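Local coordinates for protein hepatocyte growth factor-regulated tyrosine kinase substrate (Drosophila melanogaster, PDB 1DVP) that is essential for endosomal membrane invagination into multivesicular bodies and promotes degradation of active tyrosine kinase receptors, potentially by sorting them there, this piece carrying VHS and FYVE domains, at residues C191-P199 against V207-L217. Sequence-based numbering, arbitrary orientation.
With ZN (zinc ion), chain C; ZN (zinc ion), chain B.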
loop_
_atom_site.group_PDB
_atom_site.type_symbol
_atom_site.label_atom_id
_atom_site.label_comp_id
_atom_site.label_asym_id
_atom_site.label_seq_id
_atom_site.Cartn_x
_atom_site.Cartn_y
_atom_site.Cartn_z
ATOM N N CYS A 191 13.945 -4.727 5.873
ATOM C CA CYS A 191 14.122 -3.275 5.960
ATOM C C CYS A 191 12.856 -2.545 6.484
ATOM O O CYS A 191 12.866 -1.337 6.581
ATOM C CB CYS A 191 14.502 -2.670 4.601
ATOM S SG CYS A 191 16.251 -3.052 4.111
ATOM N N THR A 192 11.791 -3.285 6.790
ATOM C CA THR A 192 10.521 -2.728 7.304
ATOM C C THR A 192 10.003 -3.626 8.427
ATOM O O THR A 192 8.822 -3.967 8.475
ATOM C CB THR A 192 9.408 -2.641 6.157
ATOM O OG1 THR A 192 9.371 -3.865 5.396
ATOM C CG2 THR A 192 9.726 -1.526 5.253
ATOM N N ALA A 193 10.901 -4.025 9.326
ATOM C CA ALA A 193 10.507 -4.922 10.423
ATOM C C ALA A 193 10.033 -4.139 11.683
ATOM O O ALA A 193 9.577 -4.727 12.675
ATOM C CB ALA A 193 11.715 -5.915 10.760
ATOM N N LYS A 194 10.138 -2.823 11.647
ATOM C CA LYS A 194 9.699 -1.993 12.769
ATOM C C LYS A 194 8.387 -1.292 12.391
ATOM O O LYS A 194 8.002 -1.186 11.222
ATOM C CB LYS A 194 10.731 -0.923 13.134
ATOM C CG LYS A 194 12.141 -1.453 13.572
ATOM C CD LYS A 194 13.046 -0.262 13.898
ATOM C CE LYS A 194 14.569 -0.573 13.806
ATOM N NZ LYS A 194 15.156 0.344 12.767
ATOM N N GLN A 195 7.699 -0.820 13.407
ATOM C CA GLN A 195 6.432 -0.155 13.188
ATOM C C GLN A 195 6.277 0.948 14.198
ATOM O O GLN A 195 7.033 1.023 15.185
ATOM C CB GLN A 195 5.312 -1.162 13.308
ATOM C CG GLN A 195 5.264 -1.886 14.626
ATOM C CD GLN A 195 4.126 -2.880 14.623
ATOM O OE1 GLN A 195 3.857 -3.497 13.579
ATOM N NE2 GLN A 195 3.440 -3.055 15.782
ATOM N N CYS A 196 5.325 1.828 13.922
ATOM C CA CYS A 196 5.019 2.964 14.777
ATOM C C CYS A 196 3.765 3.648 14.255
ATOM O O CYS A 196 3.320 3.410 13.116
ATOM C CB CYS A 196 6.182 3.962 14.852
ATOM S SG CYS A 196 6.518 4.884 13.348
ATOM N N PRO A 197 3.146 4.480 15.111
ATOM C CA PRO A 197 1.936 5.142 14.624
ATOM C C PRO A 197 2.266 6.320 13.733
ATOM O O PRO A 197 3.402 6.802 13.734
ATOM C CB PRO A 197 1.200 5.522 15.926
ATOM C CG PRO A 197 2.284 5.668 16.914
ATOM C CD PRO A 197 3.257 4.551 16.575
ATOM N N LEU A 198 1.309 6.750 12.913
ATOM C CA LEU A 198 1.549 7.907 12.053
ATOM C C LEU A 198 0.297 8.715 12.263
ATOM O O LEU A 198 -0.552 8.907 11.363
ATOM C CB LEU A 198 1.709 7.463 10.616
ATOM C CG LEU A 198 2.933 6.537 10.425
ATOM C CD1 LEU A 198 2.851 5.904 9.048
ATOM C CD2 LEU A 198 4.220 7.316 10.571
ATOM N N PRO A 199 0.184 9.236 13.477
ATOM C CA PRO A 199 -1.013 10.011 13.803
ATOM C C PRO A 199 -1.291 11.224 12.897
ATOM O O PRO A 199 -2.439 11.627 12.717
ATOM C CB PRO A 199 -0.823 10.298 15.296
ATOM C CG PRO A 199 0.699 10.392 15.437
ATOM C CD PRO A 199 1.240 9.332 14.508
ATOM N N VAL A 207 1.941 0.928 12.518
ATOM C CA VAL A 207 1.931 0.305 11.213
ATOM C C VAL A 207 3.392 0.113 10.715
ATOM O O VAL A 207 4.332 0.716 11.232
ATOM C CB VAL A 207 1.147 1.188 10.204
ATOM C CG1 VAL A 207 -0.359 1.222 10.547
ATOM C CG2 VAL A 207 1.699 2.601 10.220
ATOM N N ARG A 208 3.566 -0.702 9.670
ATOM C CA ARG A 208 4.903 -0.984 9.120
ATOM C C ARG A 208 5.580 0.278 8.527
ATOM O O ARG A 208 4.924 0.997 7.805
ATOM C CB ARG A 208 4.746 -2.059 8.025
ATOM C CG ARG A 208 6.051 -2.347 7.252
ATOM C CD ARG A 208 5.786 -3.154 6.008
ATOM N NE ARG A 208 5.140 -4.412 6.351
ATOM C CZ ARG A 208 5.760 -5.497 6.799
ATOM N NH1 ARG A 208 7.064 -5.498 6.968
ATOM N NH2 ARG A 208 5.069 -6.589 7.051
ATOM N N VAL A 209 6.855 0.568 8.881
ATOM C CA VAL A 209 7.605 1.675 8.297
ATOM C C VAL A 209 9.046 1.172 7.919
ATOM O O VAL A 209 9.528 0.192 8.464
ATOM C CB VAL A 209 7.754 2.876 9.261
ATOM C CG1 VAL A 209 6.394 3.557 9.508
ATOM C CG2 VAL A 209 8.309 2.440 10.604
ATOM N N CYS A 210 9.715 1.834 6.999
ATOM C CA CYS A 210 11.073 1.463 6.634
ATOM C C CYS A 210 12.055 2.088 7.672
ATOM O O CYS A 210 11.710 2.994 8.462
ATOM C CB CYS A 210 11.398 1.973 5.220
ATOM S SG CYS A 210 11.680 3.709 5.174
ATOM N N ASP A 211 13.282 1.594 7.641
ATOM C CA ASP A 211 14.320 2.047 8.551
ATOM C C ASP A 211 14.597 3.524 8.427
ATOM O O ASP A 211 14.662 4.187 9.408
ATOM C CB ASP A 211 15.591 1.200 8.343
ATOM C CG ASP A 211 15.416 -0.182 8.919
ATOM O OD1 ASP A 211 14.537 -0.312 9.763
ATOM O OD2 ASP A 211 16.121 -1.130 8.567
ATOM N N GLY A 212 14.741 4.037 7.217
ATOM C CA GLY A 212 14.971 5.466 7.049
ATOM C C GLY A 212 13.888 6.324 7.701
ATOM O O GLY A 212 14.196 7.316 8.374
ATOM N N CYS A 213 12.613 5.961 7.474
ATOM C CA CYS A 213 11.453 6.690 8.055
ATOM C C CYS A 213 11.390 6.515 9.569
ATOM O O CYS A 213 11.134 7.456 10.283
ATOM C CB CYS A 213 10.118 6.211 7.409
ATOM S SG CYS A 213 9.959 6.896 5.741
ATOM N N PHE A 214 11.613 5.311 10.067
ATOM C CA PHE A 214 11.596 5.091 11.508
ATOM C C PHE A 214 12.649 5.984 12.189
ATOM O O PHE A 214 12.435 6.480 13.310
ATOM C CB PHE A 214 11.940 3.654 11.818
ATOM C CG PHE A 214 11.935 3.347 13.271
ATOM C CD1 PHE A 214 10.767 2.973 13.895
ATOM C CD2 PHE A 214 13.120 3.424 14.020
ATOM C CE1 PHE A 214 10.761 2.670 15.236
ATOM C CE2 PHE A 214 13.127 3.121 15.375
ATOM C CZ PHE A 214 11.951 2.743 15.984
ATOM N N ALA A 215 13.766 6.219 11.498
ATOM C CA ALA A 215 14.825 7.052 12.079
ATOM C C ALA A 215 14.411 8.516 12.044
ATOM O O ALA A 215 14.593 9.239 13.041
ATOM C CB ALA A 215 16.151 6.853 11.326
ATOM N N ALA A 216 13.853 8.938 10.905
ATOM C CA ALA A 216 13.429 10.327 10.684
ATOM C C ALA A 216 12.282 10.734 11.580
ATOM O O ALA A 216 12.242 11.880 12.046
ATOM C CB ALA A 216 13.055 10.566 9.173
ATOM N N LEU A 217 11.364 9.796 11.804
ATOM C CA LEU A 217 10.198 9.990 12.666
ATOM C C LEU A 217 10.655 10.065 14.121
ATOM O O LEU A 217 10.066 10.758 14.933
ATOM C CB LEU A 217 9.218 8.814 12.524
ATOM C CG LEU A 217 8.243 8.834 11.323
ATOM C CD1 LEU A 217 7.532 7.496 11.233
ATOM C CD2 LEU A 217 7.208 9.991 11.449
HETATM ZN ZN ZN C . 9.630 4.846 4.602
HETATM ZN ZN ZN B . 15.705 -4.343 2.181
HETATM O O HOH W 1 13.858 -3.318 9.915
HETATM O O HOH W 2 11.545 -0.967 9.994
#
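Leu-198 and Leu-217 meet at about a right angle where the contact is tightest, CD2 of Leu-198 lying 3.4 Å from CD1 of Leu-217, closer than methyl groups usually come. The same Leu-217 CD1 touches Cys-196 SG at 3.5 Å, while Leu-198 turns its other methyl, CD1, to CG2 of Val-207. Alongside this cluster the backbones pair antiparallel: Cys-196 and Val-207 exchange two hydrogen bonds, and Val-209 N gives a nearly straight one (172°) to Lys-194 O. Strand and following helix belong to the FYVE zinc finger, and the contact supplies ligands to both of its zinc sites. Cys-191 binds one zinc with Cys-164, Cys-167 and Cys-188; Cys-210 and Cys-213 bind the other with Cys-180 and Cys-183, and Cys-210 SG also N-caps helix 211-219 by accepting from Cys-213 N. The more open Lys-194 side mixes apolar packing with a salt bridge and waters. Lys-194 lays CD squarely over the centre of the Phe-214 ring, a CH-pi contact 3.6 Å from the centroid, and its NZ forms a salt bridge with Asp-211 OD1, met from above the carboxylate plane. One water bridges Lys-194 N to Val-209 O. On the sheet face of Gln-195, Arg-208 runs extended to CD, then folds about its CG-CD bond (-58°), bringing NH1 to OG1 of the buried Thr-192 at 3.2 Å; that hydroxyl is also hydrogen-bonded to Cys-188 O, and Arg-208 NE hydrogen-bonds a citrate, probably from the crystallisation liquor. Replacing Arg-208 with an alanine would probably cost Thr-192 OG1 this donor and uncover the threonine CB, against which the arginine CG packs.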